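Local coordinates for protein purine nucleosidase, (IunH-1) (Sulfolobus solfataricus, PDB 3T8J) that belongs to the nucleoside hydrolase family and binds a sodium ion at the carboxyl ends of its central parallel strands, at residues A[2-14]-A[112-126]. Residues are numbered along the deposited sequence; the frame is centred on the assembly and turned at random. Where two conformers were deposited one is given.
Sequences RHFIIDCDTAEDD and YAGELEFLAISPLTN. With NA (sodium ion), chain B.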
loop_
_atom_site.group_PDB
_atom_site.type_symbol
_atom_site.label_atom_id
_atom_site.label_comp_id
_atom_site.label_asym_id
_atom_site.label_seq_id
_atom_site.Cartn_x
_atom_site.Cartn_y
_atom_site.Cartn_z
ATOM N N ARG A 2 36.372 -21.875 12.488
ATOM C CA ARG A 2 35.288 -21.082 11.923
ATOM C C ARG A 2 35.627 -19.599 12.074
ATOM O O ARG A 2 36.259 -19.211 13.069
ATOM C CB ARG A 2 33.986 -21.428 12.616
ATOM C CG ARG A 2 33.550 -22.890 12.355
ATOM C CD ARG A 2 32.383 -23.325 13.189
ATOM N NE ARG A 2 31.153 -22.645 12.802
ATOM C CZ ARG A 2 30.009 -22.719 13.473
ATOM N NH1 ARG A 2 29.930 -23.448 14.588
ATOM N NH2 ARG A 2 28.941 -22.061 13.030
ATOM N N HIS A 3 35.184 -18.795 11.102
ATOM C CA HIS A 3 35.454 -17.358 11.050
ATOM C C HIS A 3 34.143 -16.581 10.932
ATOM O O HIS A 3 33.339 -16.843 10.036
ATOM C CB HIS A 3 36.338 -17.040 9.861
ATOM C CG HIS A 3 37.571 -17.880 9.797
ATOM N ND1 HIS A 3 38.682 -17.623 10.573
ATOM C CD2 HIS A 3 37.851 -18.993 9.081
ATOM C CE1 HIS A 3 39.606 -18.533 10.317
ATOM N NE2 HIS A 3 39.126 -19.382 9.424
ATOM N N PHE A 4 33.945 -15.632 11.843
ATOM C CA PHE A 4 32.702 -14.866 11.929
ATOM C C PHE A 4 32.916 -13.352 11.880
ATOM O O PHE A 4 33.853 -12.807 12.491
ATOM C CB PHE A 4 32.007 -15.117 13.280
ATOM C CG PHE A 4 31.100 -16.320 13.310
ATOM C CD1 PHE A 4 31.612 -17.604 13.265
ATOM C CD2 PHE A 4 29.721 -16.179 13.422
ATOM C CE1 PHE A 4 30.753 -18.723 13.298
ATOM C CE2 PHE A 4 28.877 -17.277 13.476
ATOM C CZ PHE A 4 29.401 -18.554 13.427
ATOM N N ILE A 5 31.985 -12.665 11.233
ATOM C CA ILE A 5 31.708 -11.242 11.510
ATOM C C ILE A 5 30.476 -11.194 12.389
ATOM O O ILE A 5 29.495 -11.906 12.146
ATOM C CB ILE A 5 31.408 -10.459 10.226
ATOM C CG1 ILE A 5 32.633 -10.388 9.349
ATOM C CG2 ILE A 5 30.837 -9.057 10.549
ATOM C CD1 ILE A 5 32.392 -9.688 7.979
ATOM N N ILE A 6 30.509 -10.338 13.429
ATOM C CA ILE A 6 29.315 -10.093 14.232
ATOM C C ILE A 6 28.869 -8.655 13.995
ATOM O O ILE A 6 29.662 -7.734 14.107
ATOM C CB ILE A 6 29.545 -10.418 15.756
ATOM C CG1 ILE A 6 28.251 -10.252 16.565
ATOM C CG2 ILE A 6 30.677 -9.618 16.362
ATOM C CD1 ILE A 6 28.393 -10.740 18.030
ATOM N N ASP A 7 27.595 -8.488 13.642
ATOM C CA ASP A 7 26.997 -7.194 13.295
ATOM C C ASP A 7 26.050 -6.783 14.415
ATOM O O ASP A 7 25.081 -7.482 14.705
ATOM C CB ASP A 7 26.283 -7.310 11.938
ATOM C CG ASP A 7 25.806 -5.959 11.390
ATOM O OD1 ASP A 7 26.626 -5.093 10.983
ATOM O OD2 ASP A 7 24.562 -5.731 11.374
ATOM N N CYS A 8 26.376 -5.643 15.035
ATOM C CA CYS A 8 25.828 -5.210 16.333
ATOM C C CYS A 8 25.221 -3.795 16.322
ATOM O O CYS A 8 25.882 -2.826 15.924
ATOM C CB CYS A 8 26.955 -5.189 17.379
ATOM S SG CYS A 8 27.695 -6.774 17.699
ATOM N N ASP A 9 23.983 -3.675 16.830
ATOM C CA ASP A 9 23.405 -2.399 17.295
ATOM C C ASP A 9 23.576 -2.395 18.811
ATOM O O ASP A 9 22.649 -2.615 19.569
ATOM C CB ASP A 9 21.939 -2.167 16.844
ATOM C CG ASP A 9 20.941 -3.266 17.269
ATOM O OD1 ASP A 9 19.738 -2.940 17.427
ATOM O OD2 ASP A 9 21.295 -4.471 17.381
ATOM N N THR A 10 24.824 -2.220 19.219
ATOM C CA THR A 10 25.348 -2.854 20.437
ATOM C C THR A 10 24.621 -2.513 21.732
ATOM O O THR A 10 24.699 -1.379 22.211
ATOM C CB THR A 10 26.822 -2.456 20.654
ATOM O OG1 THR A 10 27.524 -2.358 19.392
ATOM C CG2 THR A 10 27.514 -3.463 21.588
ATOM N N ALA A 11 23.937 -3.503 22.297
ATOM C CA ALA A 11 23.342 -3.429 23.629
ATOM C C ALA A 11 23.748 -4.724 24.388
ATOM O O ALA A 11 24.652 -5.472 23.947
ATOM C CB ALA A 11 21.809 -3.260 23.514
ATOM N N GLU A 12 23.115 -5.006 25.520
ATOM C CA GLU A 12 23.548 -6.104 26.389
ATOM C C GLU A 12 23.721 -7.474 25.706
ATOM O O GLU A 12 24.751 -8.122 25.864
ATOM C CB GLU A 12 22.644 -6.196 27.634
ATOM C CG GLU A 12 21.202 -6.761 27.420
ATOM C CD GLU A 12 20.358 -5.997 26.407
ATOM O OE1 GLU A 12 19.886 -4.882 26.772
ATOM O OE2 GLU A 12 20.160 -6.507 25.265
ATOM N N ASP A 13 22.742 -7.874 24.907
ATOM C CA ASP A 13 22.772 -9.222 24.345
ATOM C C ASP A 13 23.762 -9.310 23.180
ATOM O O ASP A 13 24.212 -10.426 22.837
ATOM C CB ASP A 13 21.370 -9.692 23.918
ATOM C CG ASP A 13 21.064 -11.126 24.350
ATOM O OD1 ASP A 13 21.441 -11.537 25.474
ATOM O OD2 ASP A 13 20.402 -11.852 23.591
ATOM N N ASP A 14 24.128 -8.174 22.575
ATOM C CA ASP A 14 25.206 -8.145 21.555
ATOM C C ASP A 14 26.554 -8.389 22.232
ATOM O O ASP A 14 27.388 -9.127 21.738
ATOM C CB ASP A 14 25.266 -6.791 20.807
ATOM C CG ASP A 14 23.962 -6.404 20.146
ATOM O OD1 ASP A 14 23.834 -6.656 18.917
ATOM O OD2 ASP A 14 23.055 -5.846 20.838
ATOM N N TYR A 112 38.192 -14.572 3.359
ATOM C CA TYR A 112 37.687 -15.835 3.918
ATOM C C TYR A 112 36.604 -16.488 3.040
ATOM O O TYR A 112 35.707 -17.168 3.551
ATOM C CB TYR A 112 37.159 -15.603 5.347
ATOM C CG TYR A 112 38.206 -15.091 6.312
ATOM C CD1 TYR A 112 39.080 -15.971 6.938
ATOM C CD2 TYR A 112 38.327 -13.734 6.588
ATOM C CE1 TYR A 112 40.043 -15.502 7.829
ATOM C CE2 TYR A 112 39.294 -13.265 7.466
ATOM C CZ TYR A 112 40.138 -14.152 8.078
ATOM O OH TYR A 112 41.100 -13.682 8.963
ATOM N N ALA A 113 36.746 -16.355 1.717
ATOM C CA ALA A 113 35.744 -16.857 0.768
ATOM C C ALA A 113 35.431 -18.321 1.017
ATOM O O ALA A 113 36.343 -19.183 1.064
ATOM C CB ALA A 113 36.208 -16.655 -0.665
ATOM N N GLY A 114 34.143 -18.601 1.169
ATOM C CA GLY A 114 33.660 -19.942 1.361
ATOM C C GLY A 114 33.639 -20.422 2.790
ATOM O O GLY A 114 33.098 -21.506 3.063
ATOM N N GLU A 115 34.218 -19.640 3.708
ATOM C CA GLU A 115 34.247 -20.021 5.114
ATOM C C GLU A 115 33.645 -18.951 6.035
ATOM O O GLU A 115 33.291 -19.251 7.174
ATOM C CB GLU A 115 35.678 -20.326 5.547
ATOM C CG GLU A 115 36.360 -21.466 4.768
ATOM C CD GLU A 115 35.528 -22.742 4.691
ATOM O OE1 GLU A 115 34.738 -23.029 5.620
ATOM O OE2 GLU A 115 35.666 -23.480 3.689
ATOM N N LEU A 116 33.497 -17.725 5.543
ATOM C CA LEU A 116 33.025 -16.638 6.416
ATOM C C LEU A 116 31.565 -16.845 6.807
ATOM O O LEU A 116 30.716 -17.115 5.950
ATOM C CB LEU A 116 33.185 -15.262 5.750
ATOM C CG LEU A 116 33.004 -14.043 6.657
ATOM C CD1 LEU A 116 34.033 -14.035 7.784
ATOM C CD2 LEU A 116 33.068 -12.780 5.804
ATOM N N GLU A 117 31.267 -16.666 8.097
ATOM C CA GLU A 117 29.918 -16.706 8.594
ATOM C C GLU A 117 29.553 -15.332 9.129
ATOM O O GLU A 117 30.404 -14.628 9.674
ATOM C CB GLU A 117 29.762 -17.788 9.663
ATOM C CG GLU A 117 30.116 -19.201 9.088
ATOM C CD GLU A 117 29.929 -20.324 10.096
ATOM O OE1 GLU A 117 28.780 -20.518 10.552
ATOM O OE2 GLU A 117 30.931 -21.045 10.406
ATOM N N PHE A 118 28.299 -14.960 8.961
ATOM C CA PHE A 118 27.820 -13.621 9.349
ATOM C C PHE A 118 26.742 -13.751 10.413
ATOM O O PHE A 118 25.684 -14.325 10.168
ATOM C CB PHE A 118 27.273 -12.879 8.109
ATOM C CG PHE A 118 27.078 -11.414 8.295
ATOM C CD1 PHE A 118 28.050 -10.511 7.882
ATOM C CD2 PHE A 118 25.902 -10.922 8.839
ATOM C CE1 PHE A 118 27.871 -9.135 8.065
ATOM C CE2 PHE A 118 25.713 -9.537 9.026
ATOM C CZ PHE A 118 26.710 -8.649 8.608
ATOM N N LEU A 119 27.011 -13.207 11.610
ATOM C CA LEU A 119 26.056 -13.266 12.714
ATOM C C LEU A 119 25.281 -11.941 12.727
ATOM O O LEU A 119 25.767 -10.909 13.217
ATOM C CB LEU A 119 26.798 -13.556 14.018
ATOM C CG LEU A 119 25.956 -13.661 15.281
ATOM C CD1 LEU A 119 24.869 -14.737 15.191
ATOM C CD2 LEU A 119 26.856 -13.913 16.505
ATOM N N ALA A 120 24.101 -11.998 12.100
ATOM C CA ALA A 120 23.215 -10.865 11.876
ATOM C C ALA A 120 22.209 -10.798 13.014
ATOM O O ALA A 120 21.054 -11.235 12.879
ATOM C CB ALA A 120 22.490 -11.017 10.516
ATOM N N ILE A 121 22.649 -10.211 14.129
ATOM C CA ILE A 121 21.810 -10.073 15.337
ATOM C C ILE A 121 21.215 -8.672 15.497
ATOM O O ILE A 121 20.801 -8.292 16.583
ATOM C CB ILE A 121 22.566 -10.517 16.620
ATOM C CG1 ILE A 121 23.950 -9.870 16.741
ATOM C CG2 ILE A 121 22.715 -12.052 16.632
ATOM C CD1 ILE A 121 24.593 -9.988 18.155
ATOM N N SER A 122 21.179 -7.922 14.408
ATOM C CA SER A 122 20.798 -6.511 14.380
ATOM C C SER A 122 20.053 -6.174 13.091
ATOM O O SER A 122 19.944 -7.034 12.179
ATOM C CB SER A 122 22.083 -5.669 14.487
ATOM O OG SER A 122 22.899 -6.132 15.578
ATOM N N PRO A 123 19.580 -4.932 12.931
ATOM C CA PRO A 123 19.039 -4.533 11.620
ATOM C C PRO A 123 20.032 -4.825 10.466
ATOM O O PRO A 123 21.238 -4.790 10.662
ATOM C CB PRO A 123 18.744 -3.045 11.801
ATOM C CG PRO A 123 18.479 -2.906 13.274
ATOM C CD PRO A 123 19.489 -3.825 13.895
ATOM N N LEU A 124 19.516 -5.122 9.275
ATOM C CA LEU A 124 20.309 -5.739 8.218
ATOM C C LEU A 124 20.960 -4.766 7.202
ATOM O O LEU A 124 21.475 -5.153 6.142
ATOM C CB LEU A 124 19.439 -6.797 7.522
ATOM C CG LEU A 124 19.119 -8.045 8.364
ATOM C CD1 LEU A 124 17.959 -8.879 7.751
ATOM C CD2 LEU A 124 20.315 -8.962 8.522
ATOM N N THR A 125 20.992 -3.489 7.559
ATOM C CA THR A 125 21.448 -2.437 6.657
ATOM C C THR A 125 22.872 -2.654 6.112
ATOM O O THR A 125 23.104 -2.420 4.932
ATOM C CB THR A 125 21.296 -1.041 7.338
ATOM O OG1 THR A 125 20.017 -0.982 7.983
ATOM C CG2 THR A 125 21.412 0.056 6.288
ATOM N N ASN A 126 23.831 -3.038 6.960
ATOM C CA ASN A 126 25.215 -3.203 6.488
ATOM C C ASN A 126 25.349 -4.367 5.520
ATOM O O ASN A 126 26.074 -4.262 4.529
ATOM C CB ASN A 126 26.196 -3.405 7.643
ATOM C CG ASN A 126 26.393 -2.165 8.465
ATOM O OD1 ASN A 126 26.306 -1.068 7.952
ATOM N ND2 ASN A 126 26.690 -2.348 9.757
HETATM NA NA NA B . 21.852 -6.650 17.761
HETATM O O HOH W 1 33.421 -20.580 9.392
HETATM O O HOH W 2 23.501 -4.763 9.177
HETATM O O HOH W 3 22.674 -7.801 11.519
HETATM O O HOH W 4 20.615 -6.625 19.764
#
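Asp9 and Asp14 meet Ile121 and Ser122 around a sodium ion, at the carboxyl ends of two neighbouring parallel strands, 3-8 and 116-120, in the mixed central sheet of the nucleoside hydrolase fold. Asp9 OD2 and Asp14 OD1 each bind sodium at 2.3 Å, carboxylates suited to a hard cation; the carbonyl O of Ile121, Ser122 OG and a water add three further ligands. Ser122 suits its place because one small hydroxyl does several jobs: OG binds sodium, donates to Asp7 O at 2.7 Å and accepts from Asp9 N, thereby tying the metal to the end of strand 3-8. In the second shell, Ala11 N reaches Asp14 OD2 from above the carboxylate plane, and Asn37 N holds the other oxygen of Asp9.

Behind the site, a trans first torsion at Asp7 (chi1 -171°) swings the carboxylate toward the start of helix 125-133. There Asn126 ND2 gives a nearly straight bond to the syn lone pair of Asp7 OD1, an oxygen shared with Thr32 OG1, while a water links Asp7 OD2 to Pro123 O and Asn126 N. The Asn126 amide is also held by Ala64.

Farther back, backbone bonds from Glu117 N to His3 O through Asp7 N to Leu119 O join the strands. Branched, apolar Ile5 suits the buried sheet, setting CG2 3.9 Å from Phe118 CE1; Ile6 CD1 touches both Leu119 CD2 and Ile121 CD1. Near the strand starts, Glu117 lays CB over the centre of the Phe4 ring, 3.8 Å from its centroid, and its extended chain carries the carboxylate to Arg2, whose NH2 also donates to Ala245 O. In this salt bridge the guanidinium grips the carboxylate side-on, nearly coplanar, with NE to OE2 and NH2 to OE1 both 2.9 Å long.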